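Local coordinates for protein transcriptional regulator (Streptococcus thermophilus LMD-9, PDB 5JUF) that probably senses a competence signal peptide through its tetratricopeptide repeats and activates transcription of competence genes through a helix-turn-helix DNA-binding domain, at residues V249-A254 against D272-F277; R190-E195 against L227-K232; P75-E80 against E109-I114. All blocks are in the same frame, centred on the assembly; numbering follows the deposited sequence.

Contact 1. Residues V249-A254 against D272-F277; sequences VFVLKA and DKAIVF
The tetratricopeptide region is a stack of antiparallel helices, and here helices 246-260 and 264-280, consecutive in the chain, pair through Phe-250 and Val-251 on one side and Lys-273, Ala-274 and Phe-277 on the other. The segment axes run nearly antiparallel, at 166°, and approach to 8.4 Å. Ala-274 lies at the point of closest backbone approach, its CA 5.3 Å from the CA of Phe-250, and its small side chain is consistent with so close an approach. Its methyl group is shared by two neighbours: Ala-274 CB lies 3.7 Å from Phe-250 CB and 3.7 Å from Val-251 CG2. Phe-250 places CG beside its backbone N and anti to its carbonyl carbon (chi1 -78°), which sends the ring across the gap, against the flank of helix 264-280 at Lys-273. One ring face receives Lys-273 CB in a CH-pi contact, 4.1 Å from the centroid of the Phe-250 ring and only 13° off the normal. From there the lysine crosses the phenylalanine at about a right angle and runs on extended, carrying its ammonium group away from helix 246-260. At the ring edge, near the plane, Phe-250 CE2 meets Phe-277 CD2 at 4.3 Å, a loose apolar contact. Ile-290 of helix 284-296 packs on both Val-251 and Ala-274, adding a third helix to this side, while Val-249 turns to helix 226-240. Asp-272 forms a salt bridge with Lys-294. The two segments thus hold together by dispersion and CH-pi contacts alone: the aliphatic root of a surface lysine shelters an aromatic face, its charged end remains outside the apolar patch, and the small alanine side chain lies where the two backbones are nearest.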
loop_
_atom_site.group_PDB
_atom_site.type_symbol
_atom_site.label_atom_id
_atom_site.label_comp_id
_atom_site.label_asym_id
_atom_site.label_seq_id
_atom_site.Cartn_x
_atom_site.Cartn_y
_atom_site.Cartn_z
ATOM N N VAL A 249 13.366 -1.474 14.317
ATOM C CA VAL A 249 14.098 -0.340 13.768
ATOM C C VAL A 249 15.514 -0.293 14.319
ATOM O O VAL A 249 16.461 0.002 13.584
ATOM C CB VAL A 249 13.332 0.964 14.038
ATOM C CG1 VAL A 249 14.082 2.163 13.440
ATOM C CG2 VAL A 249 11.923 0.868 13.450
ATOM N N PHE A 250 15.682 -0.562 15.616
ATOM C CA PHE A 250 17.026 -0.686 16.171
ATOM C C PHE A 250 17.812 -1.780 15.457
ATOM O O PHE A 250 19.022 -1.646 15.234
ATOM C CB PHE A 250 16.958 -0.968 17.676
ATOM C CG PHE A 250 16.653 0.244 18.511
ATOM C CD1 PHE A 250 17.234 1.468 18.221
ATOM C CD2 PHE A 250 15.788 0.155 19.595
ATOM C CE1 PHE A 250 16.956 2.581 18.990
ATOM C CE2 PHE A 250 15.503 1.264 20.370
ATOM C CZ PHE A 250 16.090 2.479 20.072
ATOM N N VAL A 251 17.142 -2.880 15.099
ATOM C CA VAL A 251 17.809 -3.915 14.311
ATOM C C VAL A 251 18.198 -3.377 12.932
ATOM O O VAL A 251 19.247 -3.746 12.393
ATOM C CB VAL A 251 16.922 -5.171 14.220
ATOM C CG1 VAL A 251 17.522 -6.194 13.261
ATOM C CG2 VAL A 251 16.738 -5.802 15.623
ATOM N N LEU A 252 17.391 -2.487 12.342
ATOM C CA LEU A 252 17.802 -1.885 11.070
ATOM C C LEU A 252 19.072 -1.061 11.234
ATOM O O LEU A 252 19.964 -1.105 10.381
ATOM C CB LEU A 252 16.693 -1.007 10.492
ATOM C CG LEU A 252 15.442 -1.712 9.975
ATOM C CD1 LEU A 252 14.437 -0.674 9.455
ATOM C CD2 LEU A 252 15.770 -2.750 8.904
ATOM N N LYS A 253 19.166 -0.284 12.316
ATOM C CA LYS A 253 20.377 0.497 12.527
ATOM C C LYS A 253 21.582 -0.410 12.727
ATOM O O LYS A 253 22.690 -0.077 12.289
ATOM C CB LYS A 253 20.191 1.437 13.720
ATOM C CG LYS A 253 21.364 2.385 13.944
ATOM C CD LYS A 253 21.533 3.348 12.771
ATOM C CE LYS A 253 22.787 4.211 12.931
ATOM N NZ LYS A 253 22.747 5.056 14.157
ATOM N N ALA A 254 21.383 -1.566 13.363
ATOM C CA ALA A 254 22.472 -2.524 13.530
ATOM C C ALA A 254 22.953 -3.046 12.183
ATOM O O ALA A 254 24.158 -3.103 11.928
ATOM C CB ALA A 254 22.023 -3.680 14.427
ATOM N N ASP A 272 21.615 -4.733 21.084
ATOM C CA ASP A 272 21.314 -4.730 22.516
ATOM C C ASP A 272 20.163 -3.783 22.851
ATOM O O ASP A 272 19.327 -4.094 23.707
ATOM C CB ASP A 272 22.558 -4.364 23.323
ATOM C CG ASP A 272 23.596 -5.460 23.324
ATOM O OD1 ASP A 272 23.258 -6.600 22.952
ATOM O OD2 ASP A 272 24.755 -5.179 23.710
ATOM N N LYS A 273 20.095 -2.622 22.193
ATOM C CA LYS A 273 18.958 -1.735 22.423
ATOM C C LYS A 273 17.650 -2.403 22.011
ATOM O O LYS A 273 16.644 -2.305 22.720
ATOM C CB LYS A 273 19.147 -0.412 21.674
ATOM C CG LYS A 273 20.259 0.476 22.226
ATOM C CD LYS A 273 20.404 1.741 21.381
ATOM C CE LYS A 273 21.584 2.593 21.837
ATOM N NZ LYS A 273 21.730 3.822 20.998
ATOM N N ALA A 274 17.646 -3.094 20.869
ATOM C CA ALA A 274 16.445 -3.800 20.438
ATOM C C ALA A 274 16.045 -4.873 21.439
ATOM O O ALA A 274 14.861 -5.017 21.768
ATOM C CB ALA A 274 16.660 -4.419 19.054
ATOM N N ILE A 275 17.027 -5.636 21.927
ATOM C CA ILE A 275 16.765 -6.733 22.854
ATOM C C ILE A 275 16.207 -6.199 24.168
ATOM O O ILE A 275 15.220 -6.722 24.703
ATOM C CB ILE A 275 18.048 -7.554 23.079
ATOM C CG1 ILE A 275 18.442 -8.284 21.786
ATOM C CG2 ILE A 275 17.877 -8.511 24.253
ATOM C CD1 ILE A 275 19.875 -8.842 21.779
ATOM N N VAL A 276 16.843 -5.159 24.718
ATOM C CA VAL A 276 16.357 -4.584 25.972
ATOM C C VAL A 276 14.934 -4.067 25.800
ATOM O O VAL A 276 14.070 -4.292 26.655
ATOM C CB VAL A 276 17.308 -3.480 26.471
ATOM C CG1 VAL A 276 16.649 -2.682 27.580
ATOM C CG2 VAL A 276 18.620 -4.090 26.977
ATOM N N PHE A 277 14.660 -3.399 24.678
ATOM C CA PHE A 277 13.319 -2.872 24.434
ATOM C C PHE A 277 12.294 -4.001 24.361
ATOM O O PHE A 277 11.245 -3.943 25.015
ATOM C CB PHE A 277 13.304 -2.036 23.145
ATOM C CG PHE A 277 12.150 -1.051 23.056
ATOM C CD1 PHE A 277 10.852 -1.485 22.785
ATOM C CD2 PHE A 277 12.370 0.316 23.209
ATOM C CE1 PHE A 277 9.791 -0.573 22.686
ATOM C CE2 PHE A 277 11.311 1.232 23.130
ATOM C CZ PHE A 277 10.025 0.788 22.866
#

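Contact 2. Residues R190-E195 against L227-K232. With SO4 (sulfate ion), chain D.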
loop_
_atom_site.group_PDB
_atom_site.type_symbol
_atom_site.label_atom_id
_atom_site.label_comp_id
_atom_site.label_asym_id
_atom_site.label_seq_id
_atom_site.Cartn_x
_atom_site.Cartn_y
_atom_site.Cartn_z
ATOM N N ARG A 190 10.094 9.871 -2.693
ATOM C CA ARG A 190 8.785 10.463 -2.462
ATOM C C ARG A 190 8.144 9.897 -1.198
ATOM O O ARG A 190 7.515 10.638 -0.436
ATOM C CB ARG A 190 7.907 10.276 -3.694
ATOM C CG ARG A 190 8.369 11.209 -4.834
ATOM C CD ARG A 190 7.701 10.878 -6.159
ATOM N NE ARG A 190 8.383 11.572 -7.243
ATOM C CZ ARG A 190 8.008 11.525 -8.514
ATOM N NH1 ARG A 190 6.943 10.819 -8.864
ATOM N NH2 ARG A 190 8.706 12.188 -9.434
ATOM N N VAL A 191 8.333 8.606 -0.929
ATOM C CA VAL A 191 7.794 8.040 0.306
ATOM C C VAL A 191 8.415 8.721 1.524
ATOM O O VAL A 191 7.725 9.023 2.511
ATOM C CB VAL A 191 7.998 6.514 0.336
ATOM C CG1 VAL A 191 7.752 5.969 1.758
ATOM C CG2 VAL A 191 7.058 5.817 -0.676
ATOM N N LEU A 192 9.720 8.999 1.463
ATOM C CA LEU A 192 10.405 9.663 2.570
ATOM C C LEU A 192 9.936 11.096 2.776
ATOM O O LEU A 192 10.141 11.652 3.862
ATOM C CB LEU A 192 11.916 9.642 2.329
ATOM C CG LEU A 192 12.590 8.273 2.442
ATOM C CD1 LEU A 192 14.035 8.343 1.947
ATOM C CD2 LEU A 192 12.533 7.795 3.907
ATOM N N ASN A 193 9.325 11.706 1.761
ATOM C CA ASN A 193 8.852 13.077 1.822
ATOM C C ASN A 193 7.395 13.198 2.265
ATOM O O ASN A 193 6.901 14.319 2.384
ATOM C CB ASN A 193 9.005 13.755 0.445
ATOM C CG ASN A 193 10.457 13.956 0.033
ATOM O OD1 ASN A 193 11.351 14.062 0.871
ATOM N ND2 ASN A 193 10.691 14.024 -1.272
ATOM N N GLN A 194 6.679 12.088 2.456
ATOM C CA GLN A 194 5.308 12.171 2.951
ATOM C C GLN A 194 5.279 12.749 4.363
ATOM O O GLN A 194 6.160 12.474 5.193
ATOM C CB GLN A 194 4.644 10.792 2.934
ATOM C CG GLN A 194 4.528 10.167 1.538
ATOM C CD GLN A 194 3.977 11.141 0.519
ATOM O OE1 GLN A 194 2.800 11.511 0.567
ATOM N NE2 GLN A 194 4.829 11.582 -0.402
ATOM N N GLU A 195 4.268 13.557 4.657
ATOM C CA GLU A 195 4.222 14.081 6.015
ATOM C C GLU A 195 3.526 13.092 6.943
ATOM O O GLU A 195 2.682 12.295 6.526
ATOM C CB GLU A 195 3.546 15.450 6.093
ATOM C CG GLU A 195 2.392 15.662 5.177
ATOM C CD GLU A 195 1.972 17.121 5.149
ATOM O OE1 GLU A 195 0.800 17.413 5.464
ATOM O OE2 GLU A 195 2.825 17.979 4.827
ATOM N N LEU A 227 19.810 5.931 6.631
ATOM C CA LEU A 227 19.544 6.565 7.916
ATOM C C LEU A 227 18.320 7.464 7.851
ATOM O O LEU A 227 17.641 7.658 8.864
ATOM C CB LEU A 227 20.769 7.352 8.369
ATOM C CG LEU A 227 21.955 6.446 8.713
ATOM C CD1 LEU A 227 23.094 7.253 9.312
ATOM C CD2 LEU A 227 21.506 5.328 9.650
ATOM N N THR A 228 18.020 8.008 6.670
ATOM C CA THR A 228 16.776 8.749 6.474
ATOM C C THR A 228 15.563 7.848 6.640
ATOM O O THR A 228 14.566 8.245 7.250
ATOM C CB THR A 228 16.773 9.396 5.089
ATOM O OG1 THR A 228 17.961 10.173 4.939
ATOM C CG2 THR A 228 15.547 10.287 4.899
ATOM N N VAL A 229 15.627 6.633 6.088
ATOM C CA VAL A 229 14.563 5.653 6.276
ATOM C C VAL A 229 14.401 5.321 7.758
ATOM O O VAL A 229 13.288 5.313 8.296
ATOM C CB VAL A 229 14.864 4.392 5.444
ATOM C CG1 VAL A 229 13.824 3.312 5.687
ATOM C CG2 VAL A 229 14.965 4.751 3.954
ATOM N N VAL A 230 15.517 5.039 8.439
ATOM C CA VAL A 230 15.470 4.725 9.867
ATOM C C VAL A 230 14.826 5.866 10.653
ATOM O O VAL A 230 13.938 5.644 11.487
ATOM C CB VAL A 230 16.883 4.414 10.392
ATOM C CG1 VAL A 230 16.887 4.370 11.926
ATOM C CG2 VAL A 230 17.387 3.098 9.802
ATOM N N ASP A 231 15.279 7.102 10.413
ATOM C CA ASP A 231 14.747 8.252 11.144
ATOM C C ASP A 231 13.260 8.452 10.881
ATOM O O ASP A 231 12.499 8.774 11.804
ATOM C CB ASP A 231 15.519 9.521 10.779
ATOM C CG ASP A 231 16.909 9.546 11.374
ATOM O OD1 ASP A 231 17.147 8.832 12.378
ATOM O OD2 ASP A 231 17.760 10.291 10.842
ATOM N N LYS A 232 12.819 8.278 9.636
ATOM C CA LYS A 232 11.388 8.452 9.389
ATOM C C LYS A 232 10.569 7.346 10.044
ATOM O O LYS A 232 9.456 7.598 10.517
ATOM C CB LYS A 232 11.081 8.519 7.892
ATOM C CG LYS A 232 9.725 9.180 7.628
ATOM C CD LYS A 232 9.411 9.331 6.164
ATOM C CE LYS A 232 8.164 10.198 5.949
ATOM N NZ LYS A 232 8.390 11.674 6.134
HETATM S S SO4 D . 10.825 14.675 -7.082
HETATM O O1 SO4 D . 12.076 15.425 -6.987
HETATM O O2 SO4 D . 10.525 14.050 -5.796
HETATM O O3 SO4 D . 9.745 15.588 -7.450
HETATM O O4 SO4 D . 10.961 13.648 -8.115
#
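Leu-192 and Val-229 mark the nearest backbone approach, with CA atoms 6.9 Å apart, where residues 190-195, passing from helix 181-192 into a loop, face helix 226-240. Leu-192 fits against that helix with its two branches divided: CD1 touches Thr-228 CG2 at 3.8 Å, and CD2 lies 3.9 Å from Val-229 CG2. Beside it Lys-232 reaches across with CG anti to its backbone N (chi1 -160°), extended until a bend at the last torsion, so that NZ comes between two carbonyls. Lys-232 NZ donates to Leu-192 O at 2.9 Å from above the carbonyl plane, and to Gln-194 O within the plane; the second bond is modelled unusually short, and its exact length is doubtful. Within its own segment the Gln-194 side chain folds back, its NE2 giving Arg-190 O a practically straight bond of 2.8 Å, while Asn-193 N reaches the same oxygen from the opposite face. Phe-158 N and Arg-156 O complete the hold on the Gln-194 amide. Away from this junction, Arg-190 NH2 binds O4 of a sulfate at 3.0 Å, at the guanidinium edge; Lys-189 is a second partner of this ion, probably from the crystallisation liquor. The ammonium group of Lys-232 thus meets the Leu-192 carbonyl and, as modelled, that of Gln-194; its charge would probably complement the negative end of the helix dipole.

Contact 3. Residues P75-E80 against E109-I114; sequences PDEYYE and EKFFDI
Aromatic packing dominates the meeting of Tyr-78 with Phe-111. Tyr-78 CB sits over the centre of the Phe-111 ring, 3.9 Å from its centroid and 4° off the normal, a close CH-pi contact. Beyond it the tyrosine ring turns its edge toward the same phenylalanine in an offset edge-to-face pair, with ring centroids 5.7 Å apart and planes at 71°. On the opposite face CG of Lys-110 lies near the border of the ring.

Apolar contacts fill in around it. Glu-77 CG meets the ring edge, 3.9 Å from Phe-111 CZ, and Pro-75 CG comes obliquely to within 4.0 Å of Phe-111 CE1. The adjoining Pro-75 CD touches Ile-114 CG2 at 4.1 Å.

One ionic contact lies beside the rings: two extended chains, each with CG anti to its backbone N, cross at about a right angle and form a salt bridge, Glu-77 OE2 to Lys-110 NZ, 3.0 Å, whose hydrogen bond is weak, with Glu-77 OE1 almost as near to Lys-110 NZ, at 3.1 Å.

The contact joins the start of helix 76-86 to the C-terminal part of helix 94-111 and the turn after it. Helix 117-130 adjoins both: Tyr-78 packs on Leu-123 and its OH is hydrogen-bonded to Glu-119, while Phe-112 touches Leu-120. Phe-112 also makes a cation-pi contact with Lys-4, linking this turn to N-terminal helix 3-17.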
loop_
_atom_site.group_PDB
_atom_site.type_symbol
_atom_site.label_atom_id
_atom_site.label_comp_id
_atom_site.label_asym_id
_atom_site.label_seq_id
_atom_site.Cartn_x
_atom_site.Cartn_y
_atom_site.Cartn_z
ATOM N N PRO A 75 -20.815 3.056 2.623
ATOM C CA PRO A 75 -21.177 3.130 4.041
ATOM C C PRO A 75 -19.948 3.306 4.916
ATOM O O PRO A 75 -18.877 2.757 4.645
ATOM C CB PRO A 75 -21.863 1.786 4.301
ATOM C CG PRO A 75 -22.301 1.312 2.938
ATOM C CD PRO A 75 -21.221 1.781 2.012
ATOM N N ASP A 76 -20.102 4.101 5.975
ATOM C CA ASP A 76 -18.971 4.338 6.863
ATOM C C ASP A 76 -18.485 3.044 7.502
ATOM O O ASP A 76 -17.300 2.920 7.827
ATOM C CB ASP A 76 -19.354 5.384 7.910
ATOM C CG ASP A 76 -19.539 6.771 7.287
ATOM O OD1 ASP A 76 -18.624 7.226 6.559
ATOM O OD2 ASP A 76 -20.600 7.396 7.483
ATOM N N GLU A 77 -19.373 2.059 7.653
ATOM C CA GLU A 77 -18.958 0.775 8.204
ATOM C C GLU A 77 -17.869 0.115 7.360
ATOM O O GLU A 77 -17.040 -0.631 7.895
ATOM C CB GLU A 77 -20.159 -0.155 8.330
ATOM C CG GLU A 77 -19.785 -1.553 8.753
ATOM C CD GLU A 77 -20.989 -2.415 9.022
ATOM O OE1 GLU A 77 -20.936 -3.226 9.969
ATOM O OE2 GLU A 77 -21.993 -2.272 8.296
ATOM N N TYR A 78 -17.843 0.364 6.052
ATOM C CA TYR A 78 -16.748 -0.184 5.247
ATOM C C TYR A 78 -15.407 0.352 5.716
ATOM O O TYR A 78 -14.449 -0.407 5.907
ATOM C CB TYR A 78 -16.917 0.151 3.770
ATOM C CG TYR A 78 -15.629 -0.121 3.012
ATOM C CD1 TYR A 78 -15.196 -1.423 2.805
ATOM C CD2 TYR A 78 -14.827 0.920 2.549
ATOM C CE1 TYR A 78 -14.005 -1.694 2.132
ATOM C CE2 TYR A 78 -13.636 0.670 1.869
ATOM C CZ TYR A 78 -13.230 -0.653 1.673
ATOM O OH TYR A 78 -12.061 -0.935 1.006
ATOM N N TYR A 79 -15.311 1.675 5.864
ATOM C CA TYR A 79 -14.051 2.292 6.260
ATOM C C TYR A 79 -13.678 1.902 7.678
ATOM O O TYR A 79 -12.501 1.654 7.966
ATOM C CB TYR A 79 -14.145 3.808 6.117
ATOM C CG TYR A 79 -14.238 4.264 4.675
ATOM C CD1 TYR A 79 -13.170 4.086 3.805
ATOM C CD2 TYR A 79 -15.388 4.869 4.186
ATOM C CE1 TYR A 79 -13.246 4.491 2.484
ATOM C CE2 TYR A 79 -15.472 5.285 2.866
ATOM C CZ TYR A 79 -14.397 5.099 2.028
ATOM O OH TYR A 79 -14.467 5.513 0.732
ATOM N N GLU A 80 -14.673 1.837 8.570
ATOM C CA GLU A 80 -14.460 1.314 9.921
ATOM C C GLU A 80 -13.800 -0.063 9.885
ATOM O O GLU A 80 -12.795 -0.303 10.567
ATOM C CB GLU A 80 -15.798 1.266 10.673
ATOM C CG GLU A 80 -15.720 0.648 12.063
ATOM C CD GLU A 80 -17.069 0.620 12.790
ATOM O OE1 GLU A 80 -18.096 1.051 12.209
ATOM O OE2 GLU A 80 -17.094 0.170 13.955
ATOM N N GLU A 109 -16.499 -9.186 0.488
ATOM C CA GLU A 109 -17.776 -9.765 0.091
ATOM C C GLU A 109 -18.950 -8.898 0.538
ATOM O O GLU A 109 -19.921 -8.724 -0.209
ATOM C CB GLU A 109 -17.905 -11.178 0.671
ATOM C CG GLU A 109 -16.886 -12.162 0.108
ATOM C CD GLU A 109 -17.064 -13.570 0.660
ATOM O OE1 GLU A 109 -18.010 -13.792 1.441
ATOM O OE2 GLU A 109 -16.256 -14.456 0.310
ATOM N N LYS A 110 -18.891 -8.360 1.756
ATOM C CA LYS A 110 -20.024 -7.583 2.252
ATOM C C LYS A 110 -20.250 -6.330 1.415
ATOM O O LYS A 110 -21.394 -5.914 1.205
ATOM C CB LYS A 110 -19.811 -7.205 3.714
ATOM C CG LYS A 110 -21.019 -6.482 4.311
ATOM C CD LYS A 110 -20.802 -6.131 5.760
ATOM C CE LYS A 110 -22.053 -5.466 6.328
ATOM N NZ LYS A 110 -21.895 -5.197 7.771
ATOM N N PHE A 111 -19.178 -5.711 0.927
ATOM C CA PHE A 111 -19.298 -4.415 0.274
ATOM C C PHE A 111 -18.961 -4.456 -1.208
ATOM O O PHE A 111 -18.966 -3.401 -1.859
ATOM C CB PHE A 111 -18.433 -3.384 0.997
ATOM C CG PHE A 111 -18.893 -3.106 2.402
ATOM C CD1 PHE A 111 -20.024 -2.340 2.629
ATOM C CD2 PHE A 111 -18.208 -3.617 3.489
ATOM C CE1 PHE A 111 -20.469 -2.085 3.925
ATOM C CE2 PHE A 111 -18.648 -3.364 4.786
ATOM C CZ PHE A 111 -19.770 -2.591 4.998
ATOM N N PHE A 112 -18.749 -5.650 -1.769
ATOM C CA PHE A 112 -18.278 -5.768 -3.148
ATOM C C PHE A 112 -19.059 -4.873 -4.118
ATOM O O PHE A 112 -18.473 -4.170 -4.953
ATOM C CB PHE A 112 -18.366 -7.226 -3.604
ATOM C CG PHE A 112 -17.887 -7.422 -5.017
ATOM C CD1 PHE A 112 -16.532 -7.468 -5.292
ATOM C CD2 PHE A 112 -18.788 -7.506 -6.072
ATOM C CE1 PHE A 112 -16.076 -7.623 -6.606
ATOM C CE2 PHE A 112 -18.343 -7.660 -7.391
ATOM C CZ PHE A 112 -16.985 -7.716 -7.653
ATOM N N ASP A 113 -20.385 -4.901 -4.031
ATOM C CA ASP A 113 -21.199 -4.264 -5.061
ATOM C C ASP A 113 -21.171 -2.744 -4.994
ATOM O O ASP A 113 -21.558 -2.090 -5.971
ATOM C CB ASP A 113 -22.635 -4.761 -4.956
ATOM C CG ASP A 113 -22.753 -6.220 -5.316
ATOM O OD1 ASP A 113 -22.147 -6.615 -6.329
ATOM O OD2 ASP A 113 -23.425 -6.961 -4.581
ATOM N N ILE A 114 -20.713 -2.170 -3.883
ATOM C CA ILE A 114 -20.689 -0.718 -3.692
ATOM C C ILE A 114 -19.268 -0.150 -3.692
ATOM O O ILE A 114 -19.099 1.071 -3.570
ATOM C CB ILE A 114 -21.446 -0.331 -2.398
ATOM C CG1 ILE A 114 -21.751 1.165 -2.309
ATOM C CG2 ILE A 114 -20.678 -0.754 -1.145
ATOM C CD1 ILE A 114 -22.560 1.702 -3.451
#

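Overall arrangement
The three contacts all join helices of the tetratricopeptide region, in chain order 3, 2, 1. Contacts 1 and 2 are neighbours: their helices 226-240 and 246-260 follow each other, and Val-249 packs on Val-230 and Lys-253 on Leu-227. Contact 3 lies apart, its centre 39 Å from that of contact 1 and, across the chain's centre, 32 Å from that of contact 2. Contact 1 is a surface contact, purely apolar and CH-pi; contacts 2 and 3 are partly buried. All three use a lysine: contact 1 through its aliphatic root, contact 2 to bind backbone carbonyls at the end of helix 181-192, and contact 3 to pair with a carboxylate beside an aromatic centre.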